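Long-range contacts in phytase (Debaryomyces castellii, PDB 2GFI), which hydrolyses phytate (inositol hexakisphosphate), releasing phosphate, as a 3-phytase of the histidine acid phosphatase family: residues D333-E337 against Y363-T369; V64-H70 against Q371-I377; P207-N213 against Y428-N434; D199-L205 against N436-F442. All coordinates share one frame; numbering follows the deposited sequence.

Contact 1. Residues D333-E337 against Y363-T369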
# COMPACT_ATOMS: atom_id res chain seq x y z
N ASP A 333 24.55 -14.44 -10.96
CA ASP A 333 24.13 -14.84 -9.64
C ASP A 333 25.13 -15.80 -9.02
O ASP A 333 25.48 -15.68 -7.82
CB ASP A 333 22.72 -15.45 -9.66
CG ASP A 333 22.55 -16.55 -10.70
OD1 ASP A 333 23.48 -16.84 -11.51
OD2 ASP A 333 21.49 -17.18 -10.80
N THR A 334 25.62 -16.72 -9.85
CA THR A 334 26.51 -17.77 -9.40
C THR A 334 27.77 -17.19 -8.81
O THR A 334 28.25 -17.68 -7.81
CB THR A 334 26.82 -18.74 -10.55
OG1 THR A 334 25.62 -19.42 -10.93
CG2 THR A 334 27.69 -19.89 -10.04
N ASP A 335 28.26 -16.11 -9.38
CA ASP A 335 29.51 -15.54 -8.94
C ASP A 335 29.32 -14.79 -7.67
O ASP A 335 30.18 -14.84 -6.77
CB ASP A 335 30.03 -14.66 -10.03
CG ASP A 335 30.23 -15.42 -11.29
OD1 ASP A 335 31.13 -16.29 -11.25
OD2 ASP A 335 29.50 -15.28 -12.32
N ILE A 336 28.16 -14.15 -7.58
CA ILE A 336 27.79 -13.43 -6.38
C ILE A 336 27.48 -14.41 -5.27
O ILE A 336 27.75 -14.10 -4.12
CB ILE A 336 26.61 -12.50 -6.66
CG1 ILE A 336 27.04 -11.44 -7.68
CG2 ILE A 336 26.14 -11.84 -5.36
CD1 ILE A 336 25.91 -10.54 -8.16
N GLU A 337 26.90 -15.56 -5.61
CA GLU A 337 26.62 -16.58 -4.58
C GLU A 337 27.89 -17.13 -4.02
O GLU A 337 28.03 -17.25 -2.82
CB GLU A 337 25.81 -17.77 -5.10
CG GLU A 337 24.36 -17.61 -4.83
CD GLU A 337 23.59 -18.87 -5.07
OE1 GLU A 337 22.92 -19.34 -4.11
OE2 GLU A 337 23.66 -19.35 -6.23
N TYR A 363 19.20 -21.02 4.06
CA TYR A 363 19.93 -20.34 3.04
C TYR A 363 18.94 -19.88 2.00
O TYR A 363 18.28 -20.68 1.39
CB TYR A 363 20.91 -21.29 2.39
CG TYR A 363 21.66 -20.64 1.27
CD1 TYR A 363 22.68 -19.72 1.53
CD2 TYR A 363 21.33 -20.92 -0.05
CE1 TYR A 363 23.36 -19.11 0.50
CE2 TYR A 363 22.02 -20.31 -1.10
CZ TYR A 363 23.03 -19.42 -0.82
OH TYR A 363 23.70 -18.82 -1.87
N SER A 364 18.83 -18.58 1.81
CA SER A 364 17.79 -18.07 0.93
C SER A 364 18.46 -17.57 -0.33
O SER A 364 19.05 -16.47 -0.38
CB SER A 364 16.96 -16.99 1.63
OG SER A 364 16.01 -16.44 0.74
N HIS A 365 18.37 -18.38 -1.37
CA HIS A 365 19.04 -17.99 -2.59
C HIS A 365 18.58 -16.61 -3.12
O HIS A 365 19.40 -15.74 -3.45
CB HIS A 365 18.85 -19.05 -3.64
CG HIS A 365 19.38 -18.65 -4.95
ND1 HIS A 365 18.59 -18.13 -5.94
CD2 HIS A 365 20.65 -18.64 -5.44
CE1 HIS A 365 19.33 -17.87 -7.00
NE2 HIS A 365 20.58 -18.17 -6.72
N VAL A 366 17.26 -16.41 -3.19
CA VAL A 366 16.65 -15.16 -3.68
C VAL A 366 16.93 -13.93 -2.78
O VAL A 366 16.83 -12.80 -3.24
CB VAL A 366 15.13 -15.36 -3.90
CG1 VAL A 366 14.41 -15.53 -2.57
CG2 VAL A 366 14.54 -14.23 -4.72
N GLY A 367 17.26 -14.17 -1.50
CA GLY A 367 17.65 -13.09 -0.59
C GLY A 367 19.01 -12.54 -1.03
O GLY A 367 19.38 -11.40 -0.70
N ILE A 368 19.76 -13.35 -1.79
CA ILE A 368 21.12 -12.99 -2.19
C ILE A 368 21.13 -12.57 -3.65
O ILE A 368 21.60 -11.47 -3.95
CB ILE A 368 22.15 -14.13 -1.97
CG1 ILE A 368 22.14 -14.68 -0.52
CG2 ILE A 368 23.57 -13.64 -2.31
CD1 ILE A 368 23.26 -15.83 -0.28
N THR A 369 20.60 -13.42 -4.54
CA THR A 369 20.65 -13.13 -5.96
C THR A 369 19.30 -13.21 -6.68
O THR A 369 19.08 -14.14 -7.47
CB THR A 369 21.69 -14.01 -6.71
OG1 THR A 369 21.29 -15.39 -6.65
CG2 THR A 369 23.08 -13.98 -6.04
O HOH W 1 26.35 -18.08 -0.98
O HOH W 2 23.28 -18.69 -8.54
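The first turn of helix 333-343 lies beside the short, weakly bonded helix 365-368, with the CA atoms of Asp333 and Thr369 5.3 Å apart. This turn belongs to the active site of the histidine acid phosphatase fold, where Asp333 is the predicted proton donor. Asp333 meets Thr369 through its CB, 3.3 Å from Thr369 OG1. Its carboxylate takes a weak bond from Thr334 N on OD1 and forms a salt bridge with Arg69 through OD2. Thr369 holds OG1 between its backbone N and carbonyl carbon (chi1 65°). That leaves CG2 to pack on the helix, 3.8 Å from Ile336 CG2. Glu337 reaches across with an extended chain. Its carboxylate is nearly coplanar with the Tyr363 ring (21°) and lies at that ring's edge, but its place against His365 is doubtful. Tyr363 OH donates to Glu337 OE1, though their separation of 2.4 Å is very short and the place of OE1 is doubtful. Asn295 ND2 holds the other oxygen, OE2. A water ties the same two residues together a second time, donating to Glu337 O at 2.6 Å and to Tyr363 OH at 2.9 Å.

Contact 2. Residues V64-H70 against Q371-I377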
# COMPACT_ATOMS: atom_id res chain seq x y z
N VAL A 64 32.30 2.89 -1.83
CA VAL A 64 31.25 1.92 -2.04
C VAL A 64 31.68 0.95 -3.12
O VAL A 64 32.28 1.35 -4.11
CB VAL A 64 29.89 2.61 -2.39
CG1 VAL A 64 29.99 3.39 -3.74
CG2 VAL A 64 28.72 1.62 -2.33
N GLN A 65 31.38 -0.33 -2.90
CA GLN A 65 31.54 -1.37 -3.90
C GLN A 65 30.17 -1.97 -4.15
O GLN A 65 29.43 -2.28 -3.22
CB GLN A 65 32.54 -2.43 -3.44
CG GLN A 65 33.79 -1.85 -2.74
CD GLN A 65 34.71 -2.91 -2.20
OE1 GLN A 65 34.39 -4.07 -2.26
NE2 GLN A 65 35.87 -2.50 -1.67
N LEU A 66 29.83 -2.06 -5.42
CA LEU A 66 28.67 -2.70 -5.91
C LEU A 66 29.08 -3.97 -6.67
O LEU A 66 29.93 -3.95 -7.57
CB LEU A 66 27.92 -1.75 -6.83
CG LEU A 66 26.77 -2.44 -7.60
CD1 LEU A 66 25.68 -2.98 -6.63
CD2 LEU A 66 26.18 -1.48 -8.64
N PHE A 67 28.46 -5.08 -6.28
CA PHE A 67 28.54 -6.30 -7.02
C PHE A 67 27.14 -6.65 -7.43
O PHE A 67 26.31 -7.01 -6.62
CB PHE A 67 29.19 -7.40 -6.18
CG PHE A 67 30.59 -7.05 -5.76
CD1 PHE A 67 31.67 -7.37 -6.59
CD2 PHE A 67 30.83 -6.37 -4.55
CE1 PHE A 67 32.98 -7.05 -6.20
CE2 PHE A 67 32.14 -6.02 -4.15
CZ PHE A 67 33.22 -6.37 -4.99
N SER A 68 26.89 -6.49 -8.71
CA SER A 68 25.56 -6.55 -9.25
C SER A 68 25.41 -7.74 -10.21
O SER A 68 26.33 -8.05 -11.00
CB SER A 68 25.26 -5.25 -9.95
OG SER A 68 24.02 -5.34 -10.59
N ARG A 69 24.28 -8.44 -10.11
CA ARG A 69 23.88 -9.43 -11.09
C ARG A 69 23.37 -8.65 -12.31
O ARG A 69 23.09 -7.44 -12.21
CB ARG A 69 22.75 -10.27 -10.51
CG ARG A 69 22.39 -11.45 -11.31
CD ARG A 69 21.17 -12.16 -10.82
NE ARG A 69 20.84 -13.27 -11.69
CZ ARG A 69 19.83 -14.10 -11.48
NH1 ARG A 69 19.04 -13.94 -10.44
NH2 ARG A 69 19.61 -15.09 -12.32
N HIS A 70 23.27 -9.31 -13.46
CA HIS A 70 22.53 -8.72 -14.58
C HIS A 70 21.09 -8.50 -14.11
O HIS A 70 20.66 -9.14 -13.12
CB HIS A 70 22.54 -9.66 -15.78
CG HIS A 70 22.04 -11.04 -15.47
ND1 HIS A 70 20.70 -11.35 -15.34
CD2 HIS A 70 22.72 -12.20 -15.27
CE1 HIS A 70 20.57 -12.63 -15.05
NE2 HIS A 70 21.78 -13.18 -15.03
N GLN A 371 16.95 -11.52 -9.63
CA GLN A 371 17.37 -10.84 -10.86
C GLN A 371 17.67 -9.41 -10.45
O GLN A 371 16.92 -8.85 -9.63
CB GLN A 371 16.27 -10.87 -11.89
CG GLN A 371 15.93 -12.25 -12.38
CD GLN A 371 16.94 -12.79 -13.41
OE1 GLN A 371 17.99 -12.19 -13.62
NE2 GLN A 371 16.60 -13.92 -14.04
N GLY A 372 18.76 -8.85 -10.95
CA GLY A 372 19.11 -7.49 -10.61
C GLY A 372 19.70 -7.42 -9.22
O GLY A 372 19.71 -6.34 -8.61
N ALA A 373 20.17 -8.55 -8.69
CA ALA A 373 20.82 -8.62 -7.38
C ALA A 373 21.90 -7.55 -7.20
O ALA A 373 22.65 -7.26 -8.13
CB ALA A 373 21.43 -9.98 -7.17
N ARG A 374 22.00 -7.01 -5.99
CA ARG A 374 22.96 -6.00 -5.68
C ARG A 374 23.59 -6.32 -4.34
O ARG A 374 22.91 -6.42 -3.32
CB ARG A 374 22.31 -4.60 -5.70
CG ARG A 374 21.01 -4.47 -4.89
CD ARG A 374 20.05 -3.44 -5.40
NE ARG A 374 19.51 -3.89 -6.67
CZ ARG A 374 18.66 -3.22 -7.43
NH1 ARG A 374 18.22 -2.01 -7.08
NH2 ARG A 374 18.22 -3.79 -8.55
N THR A 375 24.89 -6.53 -4.35
CA THR A 375 25.60 -6.67 -3.11
C THR A 375 26.45 -5.42 -3.01
O THR A 375 27.26 -5.13 -3.88
CB THR A 375 26.43 -7.97 -3.11
OG1 THR A 375 25.56 -9.06 -2.72
CG2 THR A 375 27.58 -7.93 -2.07
N ILE A 376 26.23 -4.65 -1.96
CA ILE A 376 26.96 -3.41 -1.79
C ILE A 376 27.75 -3.45 -0.48
O ILE A 376 27.23 -3.88 0.56
CB ILE A 376 25.98 -2.24 -1.80
CG1 ILE A 376 25.54 -1.92 -3.24
CG2 ILE A 376 26.56 -1.03 -1.06
CD1 ILE A 376 24.26 -1.10 -3.29
N ILE A 377 29.02 -3.05 -0.56
CA ILE A 377 29.82 -2.69 0.61
C ILE A 377 29.94 -1.18 0.70
O ILE A 377 30.38 -0.55 -0.25
CB ILE A 377 31.19 -3.35 0.52
CG1 ILE A 377 31.00 -4.86 0.29
CG2 ILE A 377 32.00 -3.06 1.80
CD1 ILE A 377 32.26 -5.62 -0.08
O HOH W 3 21.87 -4.43 -9.53
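Strands 64-69 and 374-377 run antiparallel at 169°, their axes 4.6 Å apart, with Gln65 opposite Ile377 and Phe67 opposite Thr375 as hydrogen-bonded pairs. Phe67 N reaches Thr375 O at 2.7 Å, and Thr375 N returns the bond to Phe67 O. On one face of the sheet Val64, Leu66 and Ile376 pack together. Leu66 CD1 sits 3.6 Å from Ile376 CG1, and Val64 CG2 touches Ile376 CG2. On the other face Ile377 CD1 touches both Gln65 OE1 and Phe67 CE2, the latter at 4.1 Å, and OE1 lies at the edge of the Phe67 ring. Gln65 OE1 is hydrogen-bonded to Ser313 OG. These strands belong to the central sheet of the histidine phosphatase fold, and the first runs into the RHG motif with Arg69 and His70, the predicted nucleophile. Here the pairing goes on through Arg69 N to Ala373 O and Gly372 N to His70 O. The Arg69 guanidinium and the Gln371 amide are stacked, planes 14° apart, with Gln371 OE1 over the guanidinium centre, 3.4 Å from Arg69 CZ. The same OE1 lies at the edge of the His70 ring, 3.0 Å from His70 CE1. Gly39 O and Asp333 hold the ends of Arg69. Arg374 bends back at chi3 (69°) and grips Gly372 O side-on, through NE and through NH2 at 3.0 Å, while NH2 also pairs with Asp136. A water bridges Ser68 OG and Gly372 O.

Contact 3. Residues P207-N213 against Y428-N434. With NAG (2-acetamido-2-deoxy-beta-D-glucopyranose), chain D.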
# COMPACT_ATOMS: atom_id res chain seq x y z
N PRO A 207 35.43 -16.05 -11.29
CA PRO A 207 36.59 -16.91 -10.97
C PRO A 207 36.28 -18.41 -10.92
O PRO A 207 37.20 -19.24 -11.02
CB PRO A 207 37.03 -16.41 -9.59
CG PRO A 207 35.79 -15.75 -9.02
CD PRO A 207 35.13 -15.10 -10.20
N ARG A 208 35.00 -18.77 -10.78
CA ARG A 208 34.67 -20.19 -10.83
C ARG A 208 35.04 -20.81 -12.19
O ARG A 208 35.23 -22.01 -12.27
CB ARG A 208 33.17 -20.41 -10.57
CG ARG A 208 32.30 -19.93 -11.70
CD ARG A 208 30.90 -19.71 -11.34
NE ARG A 208 30.33 -18.62 -12.12
CZ ARG A 208 29.60 -18.79 -13.21
NH1 ARG A 208 29.32 -20.02 -13.62
NH2 ARG A 208 29.14 -17.72 -13.86
N ASP A 209 35.08 -19.98 -13.24
CA ASP A 209 35.36 -20.44 -14.60
C ASP A 209 36.78 -21.03 -14.73
O ASP A 209 36.99 -22.04 -15.41
CB ASP A 209 35.18 -19.29 -15.59
CG ASP A 209 33.72 -18.91 -15.81
OD1 ASP A 209 32.82 -19.60 -15.31
OD2 ASP A 209 33.37 -17.93 -16.48
N GLY A 210 37.75 -20.38 -14.09
CA GLY A 210 39.12 -20.86 -14.04
C GLY A 210 39.38 -21.83 -12.91
O GLY A 210 40.51 -22.25 -12.71
N CYS A 211 38.37 -22.19 -12.13
CA CYS A 211 38.60 -23.15 -11.08
C CYS A 211 38.29 -24.54 -11.58
O CYS A 211 37.12 -24.90 -11.69
CB CYS A 211 37.79 -22.85 -9.83
SG CYS A 211 38.10 -24.11 -8.58
N PHE A 212 39.33 -25.32 -11.86
CA PHE A 212 39.18 -26.63 -12.52
C PHE A 212 38.68 -27.71 -11.59
O PHE A 212 37.97 -28.60 -12.03
CB PHE A 212 40.46 -27.04 -13.27
CG PHE A 212 40.89 -26.04 -14.32
CD1 PHE A 212 39.95 -25.54 -15.24
CD2 PHE A 212 42.18 -25.55 -14.37
CE1 PHE A 212 40.30 -24.59 -16.18
CE2 PHE A 212 42.55 -24.59 -15.33
CZ PHE A 212 41.61 -24.12 -16.23
N ASN A 213 39.03 -27.62 -10.31
CA ASN A 213 38.57 -28.60 -9.31
C ASN A 213 37.19 -28.35 -8.74
O ASN A 213 36.70 -29.12 -7.93
CB ASN A 213 39.60 -28.75 -8.20
CG ASN A 213 40.96 -29.16 -8.74
OD1 ASN A 213 41.05 -29.78 -9.81
ND2 ASN A 213 42.03 -28.82 -8.03
N TYR A 428 43.90 -20.11 -4.37
CA TYR A 428 43.25 -20.31 -5.63
C TYR A 428 44.00 -21.25 -6.57
O TYR A 428 43.43 -22.25 -7.03
CB TYR A 428 43.01 -18.97 -6.32
CG TYR A 428 42.16 -19.10 -7.54
CD1 TYR A 428 40.76 -19.13 -7.44
CD2 TYR A 428 42.73 -19.20 -8.81
CE1 TYR A 428 39.96 -19.24 -8.57
CE2 TYR A 428 41.95 -19.31 -9.95
CZ TYR A 428 40.56 -19.33 -9.82
OH TYR A 428 39.76 -19.43 -10.95
N VAL A 429 45.27 -20.93 -6.86
CA VAL A 429 46.10 -21.68 -7.80
C VAL A 429 46.11 -23.14 -7.40
O VAL A 429 45.73 -24.01 -8.20
CB VAL A 429 47.54 -21.09 -7.92
CG1 VAL A 429 48.47 -22.03 -8.69
CG2 VAL A 429 47.49 -19.72 -8.58
N GLU A 430 46.45 -23.41 -6.15
CA GLU A 430 46.58 -24.79 -5.73
C GLU A 430 45.25 -25.53 -5.57
O GLU A 430 45.12 -26.68 -6.03
CB GLU A 430 47.49 -24.93 -4.50
CG GLU A 430 48.97 -24.70 -4.83
CD GLU A 430 49.50 -25.65 -5.92
OE1 GLU A 430 49.60 -26.89 -5.67
OE2 GLU A 430 49.82 -25.17 -7.05
N GLN A 431 44.26 -24.89 -4.98
CA GLN A 431 42.98 -25.57 -4.79
C GLN A 431 42.22 -25.74 -6.10
O GLN A 431 41.58 -26.77 -6.31
CB GLN A 431 42.14 -24.89 -3.73
CG GLN A 431 42.64 -25.11 -2.32
CD GLN A 431 41.97 -24.18 -1.35
OE1 GLN A 431 40.93 -24.51 -0.77
NE2 GLN A 431 42.51 -22.99 -1.23
N CYS A 432 42.33 -24.76 -6.97
CA CYS A 432 41.65 -24.77 -8.25
C CYS A 432 42.37 -25.51 -9.36
O CYS A 432 41.72 -25.93 -10.32
CB CYS A 432 41.35 -23.34 -8.69
SG CYS A 432 40.10 -22.60 -7.62
N GLY A 433 43.69 -25.67 -9.22
CA GLY A 433 44.50 -26.34 -10.25
C GLY A 433 44.66 -25.45 -11.46
O GLY A 433 44.62 -25.92 -12.60
N ASN A 434 44.81 -24.15 -11.23
CA ASN A 434 44.90 -23.19 -12.32
C ASN A 434 46.04 -22.22 -12.04
O ASN A 434 46.03 -21.52 -11.03
CB ASN A 434 43.57 -22.43 -12.48
CG ASN A 434 43.51 -21.56 -13.75
OD1 ASN A 434 44.54 -21.16 -14.30
ND2 ASN A 434 42.31 -21.24 -14.19
C1 NAG D . 45.38 -21.19 -17.86
C2 NAG D . 46.42 -22.32 -17.83
C3 NAG D . 46.29 -23.36 -18.96
C4 NAG D . 44.82 -23.67 -19.29
C5 NAG D . 44.11 -22.32 -19.51
C6 NAG D . 42.72 -22.42 -20.16
C7 NAG D . 48.61 -21.90 -16.87
C8 NAG D . 49.86 -21.07 -16.88
N2 NAG D . 47.76 -21.77 -17.90
O3 NAG D . 47.02 -24.52 -18.61
O4 NAG D . 44.69 -24.52 -20.42
O5 NAG D . 44.09 -21.65 -18.26
O6 NAG D . 41.82 -23.18 -19.37
O7 NAG D . 48.38 -22.67 -15.94
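Cys211 and Cys432 make up a disulfide site that joins the 207-213 loop to helix 428-432. In this model their SG atoms are 2.7 Å apart, longer than a formed disulfide bond. Cys432 SG also lies over one face of the Tyr428 ring, offset toward the rim. Tyr428 points its OH at Pro207 O, 2.6 Å away, in the carbonyl plane and on a lone pair. A phenylalanine here lacks the hydroxyl and would probably leave Pro207 O without this partner. Asn434 uses the amide N-H in the same way: ND2 reaches Gly210 O at 2.5 Å, in the plane of both groups, and Ala198 O is a second acceptor. Gly210 packs closely against Tyr428 OH and Asn434 ND2. The site lies far out on the histidine phosphatase fold, the centre of the contact about 23 Å from the centre of the chain, where the loop after strand 189-194 meets the C-terminal part of the chain. The end of helix 428-432 is bound by the loop: Asn213 ND2 donates to Gln431 O at 2.7 Å, and Asn213 N to Cys432 O at 3.2 Å. Gly433 is the first residue to leave helical geometry, with positive phi. The Phe212 ring lies nearly parallel to the Asn434 amide, planes 15° apart. Gly433 O sits at the edge of the Phe212 ring, 3.0 Å from Phe212 CD2, and the glycan's O6 is near the same ring, 3.3 Å from Phe212 CZ.

Contact 4. Residues D199-L205 against N436-F442. With NAG (2-acetamido-2-deoxy-beta-D-glucopyranose), chain D.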
# COMPACT_ATOMS: atom_id res chain seq x y z
N ASP A 199 41.01 -19.00 -18.60
CA ASP A 199 42.43 -18.59 -18.55
C ASP A 199 42.64 -17.30 -17.76
O ASP A 199 43.77 -16.84 -17.57
CB ASP A 199 43.09 -18.53 -19.95
CG ASP A 199 42.39 -17.56 -20.91
OD1 ASP A 199 41.55 -16.73 -20.46
OD2 ASP A 199 42.62 -17.54 -22.14
N MET A 200 41.53 -16.70 -17.31
CA MET A 200 41.58 -15.46 -16.54
C MET A 200 41.94 -15.80 -15.11
O MET A 200 42.36 -14.93 -14.35
CB MET A 200 40.23 -14.74 -16.60
CG MET A 200 39.92 -14.07 -17.96
SD MET A 200 41.20 -12.89 -18.49
CE MET A 200 40.71 -11.39 -17.64
N GLY A 201 41.82 -17.08 -14.75
CA GLY A 201 42.02 -17.52 -13.39
C GLY A 201 41.22 -16.66 -12.42
O GLY A 201 40.01 -16.41 -12.64
N ALA A 202 41.90 -16.18 -11.39
CA ALA A 202 41.31 -15.42 -10.34
C ALA A 202 41.12 -13.96 -10.73
O ALA A 202 40.43 -13.20 -10.03
CB ALA A 202 42.16 -15.53 -9.08
N ASN A 203 41.72 -13.55 -11.85
CA ASN A 203 41.59 -12.17 -12.30
C ASN A 203 40.35 -12.03 -13.16
O ASN A 203 40.43 -11.86 -14.38
CB ASN A 203 42.83 -11.70 -13.04
CG ASN A 203 42.73 -10.25 -13.39
OD1 ASN A 203 42.29 -9.44 -12.57
ND2 ASN A 203 43.08 -9.90 -14.62
N SER A 204 39.21 -12.12 -12.51
CA SER A 204 37.95 -12.51 -13.15
C SER A 204 36.80 -12.06 -12.27
O SER A 204 36.92 -12.04 -11.04
CB SER A 204 37.90 -14.03 -13.25
OG SER A 204 36.77 -14.47 -13.95
N LEU A 205 35.69 -11.68 -12.90
CA LEU A 205 34.42 -11.50 -12.18
C LEU A 205 33.67 -12.82 -12.11
O LEU A 205 32.65 -12.92 -11.46
CB LEU A 205 33.59 -10.39 -12.83
CG LEU A 205 34.04 -8.99 -12.46
CD1 LEU A 205 33.35 -7.97 -13.31
CD2 LEU A 205 33.90 -8.69 -10.93
N ASN A 436 47.13 -19.66 -14.08
CA ASN A 436 46.99 -18.34 -14.66
C ASN A 436 46.92 -17.35 -13.49
O ASN A 436 47.33 -17.71 -12.37
CB ASN A 436 45.74 -18.30 -15.53
CG ASN A 436 45.86 -19.22 -16.74
OD1 ASN A 436 46.38 -18.81 -17.77
ND2 ASN A 436 45.35 -20.45 -16.62
N ALA A 437 46.42 -16.13 -13.70
CA ALA A 437 46.34 -15.17 -12.57
C ALA A 437 45.88 -15.80 -11.23
O ALA A 437 44.95 -16.64 -11.16
CB ALA A 437 45.53 -13.96 -12.92
N SER A 438 46.58 -15.41 -10.17
CA SER A 438 46.38 -16.01 -8.86
C SER A 438 45.50 -15.12 -8.00
O SER A 438 44.98 -15.54 -6.97
CB SER A 438 47.72 -16.26 -8.16
OG SER A 438 48.35 -15.02 -7.86
N ALA A 439 45.35 -13.87 -8.43
CA ALA A 439 44.62 -12.87 -7.69
C ALA A 439 43.97 -11.91 -8.67
O ALA A 439 44.32 -11.89 -9.86
CB ALA A 439 45.57 -12.12 -6.72
N VAL A 440 42.98 -11.15 -8.17
CA VAL A 440 42.37 -10.07 -8.92
C VAL A 440 43.37 -8.92 -8.97
O VAL A 440 43.95 -8.53 -7.94
CB VAL A 440 41.03 -9.56 -8.25
CG1 VAL A 440 40.58 -8.17 -8.81
CG2 VAL A 440 39.92 -10.60 -8.36
N THR A 441 43.55 -8.41 -10.18
CA THR A 441 44.30 -7.19 -10.41
C THR A 441 43.50 -6.21 -11.24
O THR A 441 43.89 -5.05 -11.35
CB THR A 441 45.69 -7.47 -11.10
OG1 THR A 441 45.49 -8.06 -12.40
CG2 THR A 441 46.52 -8.52 -10.30
N PHE A 442 42.38 -6.65 -11.84
CA PHE A 442 41.67 -5.79 -12.81
C PHE A 442 41.20 -4.45 -12.22
O PHE A 442 41.09 -3.48 -12.95
CB PHE A 442 40.56 -6.54 -13.60
CG PHE A 442 39.42 -7.04 -12.73
CD1 PHE A 442 38.45 -6.16 -12.26
CD2 PHE A 442 39.34 -8.39 -12.37
CE1 PHE A 442 37.41 -6.61 -11.45
CE2 PHE A 442 38.30 -8.86 -11.55
CZ PHE A 442 37.33 -7.95 -11.09
C1 NAG D . 45.38 -21.19 -17.86
C2 NAG D . 46.42 -22.32 -17.83
C3 NAG D . 46.29 -23.36 -18.96
C4 NAG D . 44.82 -23.67 -19.29
C5 NAG D . 44.11 -22.32 -19.51
C6 NAG D . 42.72 -22.42 -20.16
C7 NAG D . 48.61 -21.90 -16.87
C8 NAG D . 49.86 -21.07 -16.88
N2 NAG D . 47.76 -21.77 -17.90
O3 NAG D . 47.02 -24.52 -18.61
O4 NAG D . 44.69 -24.52 -20.42
O5 NAG D . 44.09 -21.65 -18.26
O6 NAG D . 41.82 -23.18 -19.37
O7 NAG D . 48.38 -22.67 -15.94
O HOH W 4 45.15 -15.11 -15.92
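Asn203 OD1 and Ser204 O both lie at the edge of the Phe442 ring, OD1 being 3.1 Å from Phe442 CD2. Val440 CG1 covers one face of this ring, offset toward the rim. Leu205 crosses it at about a right angle, with CD2 3.5 Å from Phe442 CZ. With CG anti to its own N (chi1 -175°), Asn203 carries its amide across to the backbone of Thr441 and Phe442. There OD1 accepts two bonds. Thr441 N reaches Asn203 OD1 from above the carbonyl plane at 2.9 Å, and Phe442 N meets the same OD1 less straight. Tyr451 OH takes the amide's ND2. An alanine at this position would probably leave the N-H groups of Thr441 and Phe442 without their shared acceptor. Further along, Ala202 N donates almost straight (176°) to Ala437 O, at 3.1 Å. Gly201 has positive phi and passes close to Ala437 O. A water links Asp199 O to Ala437 N. Asn436 CB rests 3.2 Å from Asp199 O, and its ND2 is covalently bound to NAG C1 and hydrogen-bonded to Asn434 OD1. The 199-205 segment, built on a type II' turn from Met200 to Asn203, thus lies against an N-linked glycosylation site of the Asn-X-Ser kind.

Contacts 1 and 2 meet at the predicted active site, their centres about 11 Å apart. The salt bridge between Asp333 OD2 and Arg69 NH2 (3.2 Å) joins them, and the side chains of the predicted proton donor Asp333 and nucleophile His70 are about 5 Å apart. Contacts 3 and 4 lie further out, their centres about 10 Å apart, and share one glycan. They pack directly, Tyr428 CE2 being 3.4 Å from Ala202 N. Contact 3 reaches back to contact 1 through the salt bridge of Arg208 NE with Asp335 OD1 (2.6 Å). Contact 4 also touches contact 1, with Leu205 O against Asp335 CB. Neither outer contact touches contact 2.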